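Local coordinates for ribulose-bisphosphate carboxylase (Alicyclobacillus acidocaldarius subsp. acidocaldarius, PDB 4NAS), which belongs to the ribulose-bisphosphate carboxylase large-chain family, pairing an N-terminal domain with a TIM-barrel catalytic domain, at residues Q122-K127 with V250-A255; L291-G296 with H329-P334. All coordinates share one frame; numbering follows the deposited sequence.

How the interactions relate
Followed from the N terminus, the chain leaves helix 117-120, runs through the loop 122-127, and continues into helix 129-137. Interaction 1 closes a loop of 122 residues when helix 248-256 packs on that segment. Interaction 2 then opens and closes over 32 residues, bringing helix 284-295 against the entry to strand 333-337. The two are in series, neither nested nor crossed, yet their centres lie only about 9 Å apart. They meet directly: Gly125 N lies 3.0 Å from Leu294 O, a probable hydrogen bond, and Ala255 CB packs on Ala295 O. Together they tie the 122-127 loop to two neighbouring barrel helices and the approach to strand 333-337.

Interaction 1 of 2, residues Q122-K127 with V250-A255; sequences QFPGPK and VVADLA. With CA (calcium ion), chain L.
Pro124 lays the CG corner of its ring against helix 248-256, reaching the methyl groups of Ala252 (CG to CB 4.1 Å) and Ala255, one helical turn later. The same CG is 3.6 Å from Ala252 O, so the ring rests partly on a peptide carbonyl and partly on methyls. This is the compact apolar part, and small alanines let the loop come close: the CA atoms of Pro124 and Ala252 are 6.4 Å apart.

At the Leu254-Ala255 end the contact turns polar. Lys127 starts with CG anti to the backbone N (chi1 -170°) and bends at chi3 and chi4, which curls its ammonium over the end of the helix. There NZ makes weak hydrogen bonds to Leu254 O at 3.0 Å and to Ala255 O; its strongest partner is Val260 O, with Asp257 O as a further acceptor. Such a cluster of carbonyls at a helix C-terminus would be expected to stabilise a positive charge. Water 2 bridges the segments, donating to Gly125 O and to Ala255 O, each at 2.7 Å. On the looser, hydrated flank Pro124 O binds a calcium ion at 2.4 Å; five modelled waters make up the rest, water 5 being distant at 2.9 Å from the calcium. Two of these waters also donate to the loop: water 1 to Phe123 O and water 3 to Pro126 O.

The loop is held from several sides: Gln122 O accepts a bond from Arg256, Phe123 meets Phe91 of helix 91-99, and Pro126 touches Val332. Across helix 248-256, Val250 packs on helix 221-233 and on Val250 of the second subunit, so that the helix lies between the loop and that subunit.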
# COMPACT_ATOMS: atom_id res chain seq x y z
N GLN B 122 15.63 -9.32 -10.87
CA GLN B 122 14.62 -10.28 -10.45
C GLN B 122 13.20 -9.72 -10.63
O GLN B 122 12.21 -10.43 -10.44
CB GLN B 122 14.84 -10.66 -8.98
CG GLN B 122 16.11 -11.45 -8.71
CD GLN B 122 16.18 -11.85 -7.26
OE1 GLN B 122 15.40 -12.69 -6.80
NE2 GLN B 122 17.08 -11.22 -6.51
N PHE B 123 13.10 -8.45 -10.97
CA PHE B 123 11.79 -7.84 -11.20
C PHE B 123 11.53 -7.82 -12.72
O PHE B 123 12.48 -7.79 -13.50
CB PHE B 123 11.77 -6.44 -10.62
CG PHE B 123 11.76 -6.39 -9.12
CD1 PHE B 123 10.65 -6.80 -8.40
CD2 PHE B 123 12.88 -5.93 -8.43
CE1 PHE B 123 10.65 -6.75 -7.01
CE2 PHE B 123 12.89 -5.87 -7.04
CZ PHE B 123 11.76 -6.28 -6.33
N PRO B 124 10.24 -7.84 -13.15
CA PRO B 124 9.96 -8.00 -14.58
C PRO B 124 10.31 -6.79 -15.44
O PRO B 124 10.76 -6.99 -16.56
CB PRO B 124 8.44 -8.21 -14.62
CG PRO B 124 7.94 -7.54 -13.38
CD PRO B 124 8.99 -7.84 -12.35
N GLY B 125 10.09 -5.56 -14.99
CA GLY B 125 10.25 -4.43 -15.90
C GLY B 125 9.13 -4.41 -16.94
O GLY B 125 8.33 -5.34 -17.03
N PRO B 126 9.07 -3.34 -17.74
CA PRO B 126 7.96 -3.17 -18.69
C PRO B 126 8.03 -4.24 -19.78
O PRO B 126 9.13 -4.63 -20.19
CB PRO B 126 8.21 -1.78 -19.27
CG PRO B 126 8.99 -1.06 -18.17
CD PRO B 126 9.92 -2.13 -17.66
N LYS B 127 6.88 -4.77 -20.18
CA LYS B 127 6.81 -5.73 -21.27
C LYS B 127 7.04 -4.99 -22.59
O LYS B 127 7.70 -5.51 -23.49
CB LYS B 127 5.46 -6.46 -21.26
CG LYS B 127 5.38 -7.66 -22.23
CD LYS B 127 4.06 -8.42 -22.16
CE LYS B 127 3.93 -9.33 -20.93
NZ LYS B 127 2.94 -8.86 -19.87
N VAL B 250 1.31 -7.68 -7.16
CA VAL B 250 0.16 -8.03 -7.96
C VAL B 250 0.39 -7.61 -9.40
O VAL B 250 0.25 -8.42 -10.33
CB VAL B 250 -1.15 -7.34 -7.48
CG1 VAL B 250 -2.18 -7.34 -8.58
CG2 VAL B 250 -1.72 -8.04 -6.27
N VAL B 251 0.75 -6.33 -9.59
CA VAL B 251 1.07 -5.80 -10.92
C VAL B 251 2.27 -6.48 -11.57
O VAL B 251 2.28 -6.68 -12.79
CB VAL B 251 1.24 -4.25 -10.87
CG1 VAL B 251 1.52 -3.68 -12.25
CG2 VAL B 251 -0.03 -3.62 -10.30
N ALA B 252 3.27 -6.85 -10.76
CA ALA B 252 4.46 -7.55 -11.29
C ALA B 252 4.11 -8.83 -12.03
O ALA B 252 4.69 -9.13 -13.09
CB ALA B 252 5.46 -7.85 -10.16
N ASP B 253 3.17 -9.60 -11.49
CA ASP B 253 2.78 -10.86 -12.13
C ASP B 253 2.14 -10.62 -13.50
O ASP B 253 2.32 -11.40 -14.44
CB ASP B 253 1.83 -11.68 -11.25
CG ASP B 253 2.52 -12.30 -10.03
OD1 ASP B 253 3.77 -12.32 -9.94
OD2 ASP B 253 1.79 -12.77 -9.14
N LEU B 254 1.38 -9.53 -13.61
CA LEU B 254 0.75 -9.14 -14.89
C LEU B 254 1.79 -8.76 -15.94
O LEU B 254 1.71 -9.14 -17.11
CB LEU B 254 -0.15 -7.92 -14.68
CG LEU B 254 -1.55 -8.00 -14.07
CD1 LEU B 254 -1.61 -8.87 -12.84
CD2 LEU B 254 -2.01 -6.57 -13.73
N ALA B 255 2.77 -7.98 -15.51
CA ALA B 255 3.81 -7.52 -16.41
C ALA B 255 4.71 -8.69 -16.83
O ALA B 255 5.29 -8.70 -17.92
CB ALA B 255 4.60 -6.39 -15.72
CA CA L . 11.70 -8.61 -18.03
O HOH W 1 13.01 -9.17 -15.99
O HOH W 2 7.62 -7.52 -18.39
O HOH W 3 10.31 -7.29 -19.86
O HOH W 4 13.20 -6.67 -18.51
O HOH W 5 14.00 -9.40 -19.55
O HOH W 6 9.76 -9.78 -17.67

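Interaction 2 of 2, residues L291-G296 with H329-P334; sequences LMRLAG and HKPVLP
The guanidinium of Arg293 has Pro331 CA over one face, while the carbonyl oxygens of His329 and Lys330 approach its edge. The second flat group is the His329 imidazole: Leu294 CD2 lies 3.8 Å from His329 CD2, at the ring's edge.

Arg293 leaves helix 284-295 with CG anti to the backbone N (chi1 179°) and stays extended out to NE, a shape that carries the charged end across to the 329-334 backbone. On the way its aliphatic part slides past Val332, with Arg293 CG 3.7 Å from Val332 CG2. NE donates to Lys330 O at 3.0 Å, and NH1 to His329 O at 2.9 Å. Neither bond is straight, the N-H...O angles being 144° and 138°, and in each case the donor sits above the carbonyl plane. The helix itself ends just beyond, in a Schellman motif with Gly296 as the C-prime residue.

NH2 reaches Ala325 O and His322 O, at the end of helix 313-324, so one side chain links the helix before strand 299-303 to the helix and loop that lead into strand 333-337. The four carbonyl partners named would be expected to stabilise the buried positive charge through their peptide dipoles. A bond from His329 NE2 to Val120 O helps to set the ring's rotation and suggests a proton on NE2.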
# COMPACT_ATOMS: atom_id res chain seq x y z
N LEU B 291 9.74 2.27 -8.48
CA LEU B 291 8.93 1.07 -8.25
C LEU B 291 8.00 0.73 -9.42
O LEU B 291 7.77 -0.45 -9.72
CB LEU B 291 8.09 1.26 -6.99
CG LEU B 291 8.91 1.39 -5.69
CD1 LEU B 291 8.00 1.30 -4.48
CD2 LEU B 291 9.95 0.32 -5.65
N MSE B 292 7.44 1.76 -10.05
CA MSE B 292 6.57 1.57 -11.21
C MSE B 292 7.28 0.91 -12.39
O MSE B 292 6.73 -0.00 -13.02
CB MSE B 292 5.99 2.91 -11.67
CG MSE B 292 4.99 3.52 -10.74
SE MSE B 292 3.49 2.33 -10.48
CE MSE B 292 2.37 3.59 -9.54
N ARG B 293 8.48 1.37 -12.70
CA ARG B 293 9.26 0.78 -13.79
C ARG B 293 9.60 -0.69 -13.46
O ARG B 293 9.50 -1.59 -14.31
CB ARG B 293 10.52 1.61 -14.09
CG ARG B 293 11.39 1.05 -15.21
CD ARG B 293 12.53 2.03 -15.51
NE ARG B 293 13.27 1.67 -16.72
CZ ARG B 293 14.36 2.30 -17.14
NH1 ARG B 293 14.97 1.90 -18.25
NH2 ARG B 293 14.85 3.31 -16.44
N LEU B 294 9.96 -0.94 -12.22
CA LEU B 294 10.32 -2.31 -11.83
C LEU B 294 9.11 -3.24 -11.94
O LEU B 294 9.24 -4.39 -12.35
CB LEU B 294 10.84 -2.34 -10.40
CG LEU B 294 12.17 -1.62 -10.13
CD1 LEU B 294 12.52 -1.64 -8.61
CD2 LEU B 294 13.27 -2.24 -10.96
N ALA B 295 7.95 -2.72 -11.55
CA ALA B 295 6.72 -3.49 -11.51
C ALA B 295 6.17 -3.77 -12.92
O ALA B 295 5.43 -4.72 -13.11
CB ALA B 295 5.67 -2.77 -10.65
N GLY B 296 6.52 -2.92 -13.89
CA GLY B 296 6.18 -3.20 -15.28
C GLY B 296 5.28 -2.20 -16.00
O GLY B 296 4.71 -2.51 -17.04
N HIS B 329 16.05 -2.87 -17.72
CA HIS B 329 14.64 -2.83 -18.11
C HIS B 329 14.42 -1.75 -19.16
O HIS B 329 15.21 -0.81 -19.26
CB HIS B 329 13.75 -2.61 -16.88
CG HIS B 329 13.96 -3.62 -15.80
ND1 HIS B 329 14.02 -4.97 -16.05
CD2 HIS B 329 14.17 -3.47 -14.47
CE1 HIS B 329 14.24 -5.62 -14.92
NE2 HIS B 329 14.35 -4.73 -13.94
N LYS B 330 13.36 -1.90 -19.94
CA LYS B 330 12.91 -0.89 -20.89
C LYS B 330 12.49 0.40 -20.18
O LYS B 330 12.00 0.36 -19.04
CB LYS B 330 11.71 -1.41 -21.71
CG LYS B 330 11.97 -2.66 -22.58
CD LYS B 330 10.66 -3.14 -23.17
CE LYS B 330 10.84 -4.07 -24.35
NZ LYS B 330 11.42 -5.34 -23.93
N PRO B 331 12.66 1.55 -20.85
CA PRO B 331 12.21 2.85 -20.34
C PRO B 331 10.70 3.01 -20.43
O PRO B 331 10.02 2.35 -21.24
CB PRO B 331 12.92 3.84 -21.26
CG PRO B 331 13.03 3.11 -22.54
CD PRO B 331 13.31 1.68 -22.17
N VAL B 332 10.17 3.89 -19.61
CA VAL B 332 8.73 4.05 -19.44
C VAL B 332 8.33 5.41 -20.01
O VAL B 332 9.09 6.37 -19.89
CB VAL B 332 8.35 4.01 -17.95
CG1 VAL B 332 6.84 4.19 -17.76
CG2 VAL B 332 8.84 2.71 -17.33
N LEU B 333 7.15 5.49 -20.61
CA LEU B 333 6.62 6.76 -21.10
C LEU B 333 6.00 7.55 -19.96
O LEU B 333 5.13 7.04 -19.27
CB LEU B 333 5.54 6.51 -22.18
CG LEU B 333 5.94 6.25 -23.63
CD1 LEU B 333 4.77 5.62 -24.39
CD2 LEU B 333 6.36 7.56 -24.29
N PRO B 334 6.45 8.78 -19.75
CA PRO B 334 5.81 9.64 -18.75
C PRO B 334 4.52 10.28 -19.26
O PRO B 334 4.45 10.78 -20.41
CB PRO B 334 6.86 10.71 -18.46
CG PRO B 334 7.70 10.74 -19.70
CD PRO B 334 7.69 9.37 -20.29